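Local coordinates for protein endo-b-1,4-glucanase (Nasutitermes takasagoensis, PDB 1KS8) that probably hydrolyses internal beta-1,4-glucosidic linkages in cellulose and related beta-glucans, as a family 9 glycosyl hydrolase, at residues T268-Q271 with A272-D275. Sequence-based numbering, arbitrary orientation.
Sequences TNKQ and AYKD
K270 and Y273 lie side by side, pointing the same way, where a short link joins helix 257-268 to the first turn of helix 271-286, a helix-to-helix turn at the surface of the (alpha/alpha)6 fold. K270 CB is 3.8 Å from Y273 CD2, and both polar ends converge on E236 of helix 229-241, the lysine by a salt bridge and the phenol by a hydrogen bond. N269 follows helix 257-268 with positive phi, and K270 takes the N-cap position of the next. An ST turn spans the junction: T268 OG1 accepts the backbone N of K270 at 3.2 Å, the N-H pointing at it almost straight (162°), and is also hydrogen-bonded to L264 O, in helix 257-268. This same oxygen lies at the edge of the Y273 ring, 3.3 Å from CE2, the two side chains crossing at about a right angle. With CG anti to its carbonyl carbon (chi1 -58°) and the chain extended beyond, K274 passes K270 O, its CG 3.5 Å away, and carries NZ back along the link to N269 O in a weak hydrogen bond of 3.4 Å. An alanine in place of K274 would probably leave N269 O without this ammonium partner and uncover the flank of the turn beside K270 O. D275 N donates to Q271 O at 2.9 Å, an i to i+4 helical bond nearly in line with the carbonyl (167°).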
ATOM      1  N   THR A 268     -14.328  16.491  10.006  1.00 15.18           N
ATOM      2  CA  THR A 268     -15.569  17.040  10.547  1.00 14.40           C
ATOM      3  C   THR A 268     -15.505  17.393  12.029  1.00 14.86           C
ATOM      4  O   THR A 268     -16.314  18.186  12.515  1.00 15.86           O
ATOM      5  CB  THR A 268     -16.732  16.056  10.359  1.00 14.05           C
ATOM      6  OG1 THR A 268     -16.512  14.900  11.178  1.00 14.34           O
ATOM      7  CG2 THR A 268     -16.836  15.626   8.897  1.00 14.26           C
ATOM      8  N   ASN A 269     -14.555  16.793  12.742  1.00 15.32           N
ATOM      9  CA  ASN A 269     -14.387  17.021  14.178  1.00 15.35           C
ATOM     10  C   ASN A 269     -15.580  16.457  14.951  1.00 15.13           C
ATOM     11  O   ASN A 269     -15.745  16.740  16.138  1.00 16.72           O
ATOM     12  CB  ASN A 269     -14.251  18.520  14.476  1.00 16.58           C
ATOM     13  CG  ASN A 269     -13.636  18.795  15.841  1.00 18.84           C
ATOM     14  OD1 ASN A 269     -13.859  19.852  16.433  1.00 22.99           O
ATOM     15  ND2 ASN A 269     -12.844  17.853  16.336  1.00 17.87           N
ATOM     16  N   LYS A 270     -16.406  15.656  14.282  1.00 13.92           N
ATOM     17  CA  LYS A 270     -17.578  15.073  14.928  1.00 13.03           C
ATOM     18  C   LYS A 270     -17.209  13.963  15.905  1.00 13.96           C
ATOM     19  O   LYS A 270     -16.409  13.079  15.592  1.00 13.78           O
ATOM     20  CB  LYS A 270     -18.557  14.537  13.883  1.00 14.90           C
ATOM     21  CG  LYS A 270     -19.246  15.619  13.071  1.00 16.33           C
ATOM     22  CD  LYS A 270     -20.275  15.022  12.129  1.00 17.98           C
ATOM     23  CE  LYS A 270     -20.970  16.097  11.316  1.00 19.97           C
ATOM     24  NZ  LYS A 270     -22.027  15.511  10.445  1.00 20.93           N
ATOM     25  N   GLN A 271     -17.812  14.011  17.090  1.00 12.65           N
ATOM     26  CA  GLN A 271     -17.541  13.031  18.135  1.00 11.62           C
ATOM     27  C   GLN A 271     -17.902  11.593  17.768  1.00 11.33           C
ATOM     28  O   GLN A 271     -17.207  10.659  18.169  1.00 10.81           O
ATOM     29  CB  GLN A 271     -18.277  13.422  19.423  1.00 12.53           C
ATOM     30  CG  GLN A 271     -18.003  12.482  20.589  1.00 11.52           C
ATOM     31  CD  GLN A 271     -16.553  12.519  21.041  1.00 10.46           C
ATOM     32  OE1 GLN A 271     -15.948  11.480  21.313  1.00 13.11           O
ATOM     33  NE2 GLN A 271     -15.992  13.717  21.131  1.00 10.17           N
ATOM     34  N   ALA A 272     -18.978  11.410  17.007  1.00 11.23           N
ATOM     35  CA  ALA A 272     -19.421  10.072  16.619  1.00 12.31           C
ATOM     36  C   ALA A 272     -18.317   9.241  15.968  1.00 11.74           C
ATOM     37  O   ALA A 272     -18.142   8.068  16.294  1.00 12.41           O
ATOM     38  CB  ALA A 272     -20.622  10.170  15.683  1.00 12.82           C
ATOM     39  N   TYR A 273     -17.580   9.845  15.042  1.00 11.97           N
ATOM     40  CA  TYR A 273     -16.499   9.132  14.370  1.00 11.38           C
ATOM     41  C   TYR A 273     -15.394   8.795  15.366  1.00 11.65           C
ATOM     42  O   TYR A 273     -14.824   7.705  15.328  1.00 11.05           O
ATOM     43  CB  TYR A 273     -15.923   9.979  13.235  1.00 11.80           C
ATOM     44  CG  TYR A 273     -16.921  10.336  12.155  1.00 11.72           C
ATOM     45  CD1 TYR A 273     -17.600   9.345  11.445  1.00 12.38           C
ATOM     46  CD2 TYR A 273     -17.179  11.669  11.836  1.00 11.60           C
ATOM     47  CE1 TYR A 273     -18.512   9.675  10.441  1.00 13.46           C
ATOM     48  CE2 TYR A 273     -18.085  12.008  10.837  1.00 12.32           C
ATOM     49  CZ  TYR A 273     -18.747  11.008  10.145  1.00 12.80           C
ATOM     50  OH  TYR A 273     -19.638  11.343   9.151  1.00 14.40           O
ATOM     51  N   LYS A 274     -15.100   9.738  16.257  1.00 10.94           N
ATOM     52  CA  LYS A 274     -14.064   9.540  17.261  1.00 10.89           C
ATOM     53  C   LYS A 274     -14.422   8.396  18.201  1.00  9.80           C
ATOM     54  O   LYS A 274     -13.540   7.664  18.649  1.00 10.65           O
ATOM     55  CB  LYS A 274     -13.841  10.830  18.056  1.00 10.78           C
ATOM     56  CG  LYS A 274     -13.461  12.017  17.186  1.00 10.81           C
ATOM     57  CD  LYS A 274     -13.311  13.288  18.004  1.00 12.32           C
ATOM     58  CE  LYS A 274     -13.135  14.496  17.099  1.00 13.50           C
ATOM     59  NZ  LYS A 274     -12.986  15.745  17.891  1.00 15.98           N
ATOM     60  N   ASP A 275     -15.711   8.240  18.498  1.00  9.94           N
ATOM     61  CA  ASP A 275     -16.159   7.160  19.374  1.00 10.27           C
ATOM     62  C   ASP A 275     -15.848   5.813  18.726  1.00 11.11           C
ATOM     63  O   ASP A 275     -15.333   4.903  19.373  1.00 11.86           O
ATOM     64  CB  ASP A 275     -17.671   7.235  19.634  1.00 11.56           C
ATOM     65  CG  ASP A 275     -18.080   8.457  20.437  1.00 12.67           C
ATOM     66  OD1 ASP A 275     -17.317   8.881  21.327  1.00 11.19           O
ATOM     67  OD2 ASP A 275     -19.187   8.982  20.188  1.00 13.79           O
TER